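Local structure of GDP-perosamine synthase (Caulobacter crescentus, 3BN1) at residues A[251-263]-A[348-360]. The protein catalyses the pyridoxal 5'-phosphate-dependent transfer of an amino group from L-glutamate to GDP-4-keto-6-deoxy-D-mannose, yielding GDP-perosamine for O-antigen synthesis. Numbering follows the deposited sequence.
Sequences EHLAARERVVGWY and LNLPTHAGLTEAD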
loop_
_atom_site.group_PDB
_atom_site.type_symbol
_atom_site.label_atom_id
_atom_site.label_comp_id
_atom_site.label_asym_id
_atom_site.label_seq_id
_atom_site.Cartn_x
_atom_site.Cartn_y
_atom_site.Cartn_z
ATOM N N GLU A 251 -13.701 14.535 -20.582
ATOM C CA GLU A 251 -15.153 14.280 -20.495
ATOM C C GLU A 251 -15.601 14.239 -19.065
ATOM O O GLU A 251 -16.645 14.799 -18.720
ATOM C CB GLU A 251 -15.523 12.937 -21.125
ATOM C CG GLU A 251 -15.148 12.802 -22.604
ATOM C CD GLU A 251 -13.640 12.725 -22.858
ATOM O OE1 GLU A 251 -12.848 12.903 -21.898
ATOM O OE2 GLU A 251 -13.241 12.519 -24.033
ATOM N N HIS A 252 -14.818 13.540 -18.246
ATOM C CA HIS A 252 -15.102 13.513 -16.807
ATOM C C HIS A 252 -15.177 14.935 -16.203
ATOM O O HIS A 252 -16.135 15.288 -15.494
ATOM C CB HIS A 252 -13.983 12.754 -16.102
ATOM C CG HIS A 252 -14.007 11.281 -16.380
ATOM N ND1 HIS A 252 -15.183 10.565 -16.426
ATOM C CD2 HIS A 252 -13.018 10.386 -16.610
ATOM C CE1 HIS A 252 -14.925 9.298 -16.698
ATOM N NE2 HIS A 252 -13.616 9.160 -16.797
ATOM N N LEU A 253 -14.167 15.758 -16.504
ATOM C CA LEU A 253 -14.124 17.148 -16.028
ATOM C C LEU A 253 -15.292 17.988 -16.578
ATOM O O LEU A 253 -15.899 18.755 -15.845
ATOM C CB LEU A 253 -12.782 17.825 -16.403
ATOM C CG LEU A 253 -11.548 17.167 -15.761
ATOM C CD1 LEU A 253 -10.283 17.711 -16.351
ATOM C CD2 LEU A 253 -11.596 17.364 -14.208
ATOM N N ALA A 254 -15.652 17.771 -17.838
ATOM C CA ALA A 254 -16.751 18.535 -18.446
ATOM C C ALA A 254 -18.049 18.215 -17.787
ATOM O O ALA A 254 -18.909 19.082 -17.583
ATOM C CB ALA A 254 -16.891 18.229 -19.920
ATOM N N ALA A 255 -18.157 16.947 -17.455
ATOM C CA ALA A 255 -19.327 16.483 -16.784
ATOM C C ALA A 255 -19.480 17.197 -15.453
ATOM O O ALA A 255 -20.557 17.684 -15.094
ATOM C CB ALA A 255 -19.163 15.046 -16.592
ATOM N N ARG A 256 -18.388 17.250 -14.706
ATOM C CA ARG A 256 -18.367 17.934 -13.424
ATOM C C ARG A 256 -18.654 19.434 -13.700
ATOM O O ARG A 256 -19.434 20.069 -12.967
ATOM C CB ARG A 256 -17.003 17.714 -12.716
ATOM C CG ARG A 256 -16.919 16.768 -11.591
ATOM C CD ARG A 256 -15.470 16.329 -11.334
ATOM N NE ARG A 256 -15.538 15.041 -10.652
ATOM C CZ ARG A 256 -15.936 14.923 -9.387
ATOM N NH1 ARG A 256 -16.029 13.739 -8.783
ATOM N NH2 ARG A 256 -16.208 16.032 -8.718
ATOM N N GLU A 257 -18.043 20.012 -14.748
ATOM C CA GLU A 257 -18.320 21.420 -15.056
ATOM C C GLU A 257 -19.820 21.699 -15.214
ATOM O O GLU A 257 -20.353 22.703 -14.780
ATOM C CB GLU A 257 -17.612 21.895 -16.308
ATOM C CG GLU A 257 -16.581 22.975 -16.064
ATOM C CD GLU A 257 -15.589 23.120 -17.240
ATOM O OE1 GLU A 257 -14.580 23.843 -17.074
ATOM O OE2 GLU A 257 -15.789 22.515 -18.329
ATOM N N ARG A 258 -20.494 20.806 -15.909
ATOM C CA ARG A 258 -21.918 20.966 -16.180
ATOM C C ARG A 258 -22.696 21.007 -14.854
ATOM O O ARG A 258 -23.553 21.874 -14.592
ATOM C CB ARG A 258 -22.301 19.669 -16.896
ATOM C CG ARG A 258 -23.184 19.824 -18.092
ATOM C CD ARG A 258 -22.539 19.108 -19.264
ATOM N NE ARG A 258 -22.160 17.745 -18.919
ATOM C CZ ARG A 258 -21.210 17.045 -19.539
ATOM N NH1 ARG A 258 -20.480 17.588 -20.522
ATOM N NH2 ARG A 258 -20.937 15.802 -19.162
ATOM N N VAL A 259 -22.339 20.039 -14.007
ATOM C CA VAL A 259 -22.968 19.871 -12.718
ATOM C C VAL A 259 -22.763 21.118 -11.890
ATOM O O VAL A 259 -23.709 21.669 -11.294
ATOM C CB VAL A 259 -22.373 18.673 -11.961
ATOM C CG1 VAL A 259 -22.617 18.840 -10.377
ATOM C CG2 VAL A 259 -22.994 17.385 -12.523
ATOM N N VAL A 260 -21.518 21.580 -11.898
ATOM C CA VAL A 260 -21.155 22.778 -11.167
ATOM C C VAL A 260 -21.960 23.949 -11.721
ATOM O O VAL A 260 -22.416 24.845 -11.000
ATOM C CB VAL A 260 -19.625 23.104 -11.404
ATOM C CG1 VAL A 260 -19.328 24.511 -10.865
ATOM C CG2 VAL A 260 -18.771 22.146 -10.644
ATOM N N GLY A 261 -22.124 23.944 -13.039
ATOM C CA GLY A 261 -22.883 25.039 -13.628
ATOM C C GLY A 261 -24.335 25.082 -13.191
ATOM O O GLY A 261 -24.938 26.150 -13.011
ATOM N N TRP A 262 -24.883 23.905 -12.965
ATOM C CA TRP A 262 -26.270 23.774 -12.531
ATOM C C TRP A 262 -26.400 24.366 -11.138
ATOM O O TRP A 262 -27.334 25.113 -10.851
ATOM C CB TRP A 262 -26.653 22.307 -12.575
ATOM C CG TRP A 262 -26.919 21.890 -13.946
ATOM C CD1 TRP A 262 -27.386 22.687 -14.968
ATOM C CD2 TRP A 262 -26.759 20.562 -14.488
ATOM N NE1 TRP A 262 -27.469 21.934 -16.128
ATOM C CE2 TRP A 262 -27.099 20.635 -15.866
ATOM C CE3 TRP A 262 -26.369 19.320 -13.942
ATOM C CZ2 TRP A 262 -27.120 19.491 -16.705
ATOM C CZ3 TRP A 262 -26.372 18.180 -14.790
ATOM C CH2 TRP A 262 -26.731 18.294 -16.168
ATOM N N TYR A 263 -25.407 24.068 -10.300
ATOM C CA TYR A 263 -25.333 24.617 -8.939
ATOM C C TYR A 263 -25.293 26.134 -8.954
ATOM O O TYR A 263 -26.019 26.761 -8.176
ATOM C CB TYR A 263 -24.133 24.054 -8.151
ATOM C CG TYR A 263 -24.339 22.724 -7.418
ATOM C CD1 TYR A 263 -25.381 22.533 -6.526
ATOM C CD2 TYR A 263 -23.469 21.675 -7.606
ATOM C CE1 TYR A 263 -25.562 21.308 -5.871
ATOM C CE2 TYR A 263 -23.632 20.437 -6.975
ATOM C CZ TYR A 263 -24.660 20.244 -6.088
ATOM O OH TYR A 263 -24.809 19.035 -5.400
ATOM N N LEU A 348 -19.800 22.588 4.060
ATOM C CA LEU A 348 -20.566 21.417 3.625
ATOM C C LEU A 348 -20.230 21.010 2.205
ATOM O O LEU A 348 -20.439 21.781 1.293
ATOM C CB LEU A 348 -22.066 21.718 3.656
ATOM C CG LEU A 348 -23.006 20.582 3.167
ATOM C CD1 LEU A 348 -22.901 19.365 4.139
ATOM C CD2 LEU A 348 -24.484 21.094 3.065
ATOM N N ASN A 349 -19.777 19.778 1.983
ATOM C CA ASN A 349 -19.491 19.315 0.604
ATOM C C ASN A 349 -20.774 18.773 0.035
ATOM O O ASN A 349 -21.325 17.863 0.653
ATOM C CB ASN A 349 -18.523 18.126 0.641
ATOM C CG ASN A 349 -17.186 18.499 1.186
ATOM O OD1 ASN A 349 -16.604 17.802 2.035
ATOM N ND2 ASN A 349 -16.695 19.643 0.725
ATOM N N LEU A 350 -21.184 19.241 -1.148
ATOM C CA LEU A 350 -22.446 18.781 -1.746
ATOM C C LEU A 350 -22.155 17.757 -2.866
ATOM O O LEU A 350 -21.068 17.763 -3.424
ATOM C CB LEU A 350 -23.118 19.992 -2.422
ATOM C CG LEU A 350 -23.690 21.084 -1.506
ATOM C CD1 LEU A 350 -24.325 22.253 -2.301
ATOM C CD2 LEU A 350 -24.641 20.332 -0.589
ATOM N N PRO A 351 -23.111 16.898 -3.243
ATOM C CA PRO A 351 -22.856 15.944 -4.338
ATOM C C PRO A 351 -22.282 16.628 -5.599
ATOM O O PRO A 351 -22.814 17.627 -6.140
ATOM C CB PRO A 351 -24.230 15.359 -4.661
ATOM C CG PRO A 351 -24.988 15.485 -3.365
ATOM C CD PRO A 351 -24.472 16.793 -2.695
ATOM N N THR A 352 -21.210 16.009 -6.086
ATOM C CA THR A 352 -20.481 16.493 -7.253
ATOM C C THR A 352 -19.786 15.299 -7.841
ATOM O O THR A 352 -18.842 14.763 -7.255
ATOM C CB THR A 352 -19.373 17.503 -6.810
ATOM O OG1 THR A 352 -19.773 18.175 -5.596
ATOM C CG2 THR A 352 -19.168 18.539 -7.878
ATOM N N HIS A 353 -20.291 14.857 -8.973
ATOM C CA HIS A 353 -19.702 13.706 -9.673
ATOM C C HIS A 353 -20.289 13.635 -11.070
ATOM O O HIS A 353 -21.358 14.200 -11.316
ATOM C CB HIS A 353 -19.737 12.338 -8.886
ATOM C CG HIS A 353 -21.103 11.749 -8.690
ATOM N ND1 HIS A 353 -21.809 11.128 -9.699
ATOM C CD2 HIS A 353 -21.910 11.736 -7.601
ATOM C CE1 HIS A 353 -22.994 10.769 -9.245
ATOM N NE2 HIS A 353 -23.071 11.103 -7.967
ATOM N N ALA A 354 -19.606 12.933 -11.961
ATOM C CA ALA A 354 -19.997 12.847 -13.358
ATOM C C ALA A 354 -21.298 12.190 -13.668
ATOM O O ALA A 354 -21.785 12.398 -14.777
ATOM C CB ALA A 354 -18.861 12.244 -14.267
ATOM N N GLY A 355 -21.850 11.396 -12.753
ATOM C CA GLY A 355 -23.131 10.735 -13.015
ATOM C C GLY A 355 -24.376 11.576 -12.641
ATOM O O GLY A 355 -25.502 11.144 -12.867
ATOM N N LEU A 356 -24.193 12.776 -12.092
ATOM C CA LEU A 356 -25.351 13.606 -11.674
ATOM C C LEU A 356 -26.064 14.339 -12.796
ATOM O O LEU A 356 -25.407 14.949 -13.647
ATOM C CB LEU A 356 -24.946 14.642 -10.625
ATOM C CG LEU A 356 -24.236 13.982 -9.448
ATOM C CD1 LEU A 356 -23.704 15.206 -8.783
ATOM C CD2 LEU A 356 -25.364 13.292 -8.593
ATOM N N THR A 357 -27.403 14.260 -12.767
ATOM C CA THR A 357 -28.294 14.935 -13.723
ATOM C C THR A 357 -28.783 16.275 -13.189
ATOM O O THR A 357 -28.760 16.502 -11.987
ATOM C CB THR A 357 -29.558 14.081 -14.097
ATOM O OG1 THR A 357 -30.422 13.905 -12.969
ATOM C CG2 THR A 357 -29.123 12.726 -14.615
ATOM N N GLU A 358 -29.308 17.104 -14.091
ATOM C CA GLU A 358 -29.850 18.399 -13.736
ATOM C C GLU A 358 -30.998 18.166 -12.741
ATOM O O GLU A 358 -31.144 18.899 -11.773
ATOM C CB GLU A 358 -30.347 19.171 -14.976
ATOM C CG GLU A 358 -30.717 20.558 -14.544
ATOM C CD GLU A 358 -31.174 21.457 -15.663
ATOM O OE1 GLU A 358 -31.091 20.986 -16.798
ATOM O OE2 GLU A 358 -31.609 22.614 -15.444
ATOM N N ALA A 359 -31.712 17.060 -12.920
ATOM C CA ALA A 359 -32.832 16.767 -12.031
ATOM C C ALA A 359 -32.323 16.463 -10.636
ATOM O O ALA A 359 -32.888 16.935 -9.659
ATOM C CB ALA A 359 -33.670 15.610 -12.577
ATOM N N ASP A 360 -31.240 15.693 -10.571
ATOM C CA ASP A 360 -30.582 15.335 -9.313
ATOM C C ASP A 360 -30.220 16.623 -8.580
ATOM O O ASP A 360 -30.391 16.723 -7.354
ATOM C CB ASP A 360 -29.234 14.659 -9.573
ATOM C CG ASP A 360 -29.347 13.254 -10.147
ATOM O OD1 ASP A 360 -30.434 12.662 -10.017
ATOM O OD2 ASP A 360 -28.343 12.730 -10.688
#
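W262 stands up from the helix as a flat slab, and E358, the first residue of the facing helix, lies across it. The methylene CB of E358 sits 3.6 Å from the centroid of the six-membered ring of W262, 11° off its normal, a CH-pi contact. With CG anti to the backbone N (chi1 -173°) and the chain extended beyond it, the glutamate runs on over the indole until the plane of its carboxylate is 13° from that of the indole; OE2 then reaches K266 in a salt bridge. The opposite face of the indole rests on its own helix, over R258 O, while L356 O comes to its edge in plane. One turn back, V259 is a forked knob: its CG2 presses between the carbonyl oxygens H353 O and L356 O, 3.6 Å from the latter, at the two ends of a type I turn, with L356 CB beside it. One turn further back the helix surface is low, at A255, whose CB meets A354 CB at 3.7 Å; the CA atoms of A255 and A354 lie 5.0 Å apart, an approach consistent with two such small side chains. The segments belong to the C-terminal domain of an aspartate aminotransferase-type fold: helix 249-266 spans the connection from strand 347-350 to helix 358-371, which starts with a capping box of T357 and D360. At the strand side Y263 OH donates to P351 O at 2.6 Å, in the carbonyl plane and on a lone pair, while Y263 CE1 touches L350 CD1; Y290 stacks on the ring. R256 stretches out beside T352, one face of its guanidinium over H353 CA, with NH2 bonding to the carbonyl of W288, which lines the 2-oxoglutarate pocket.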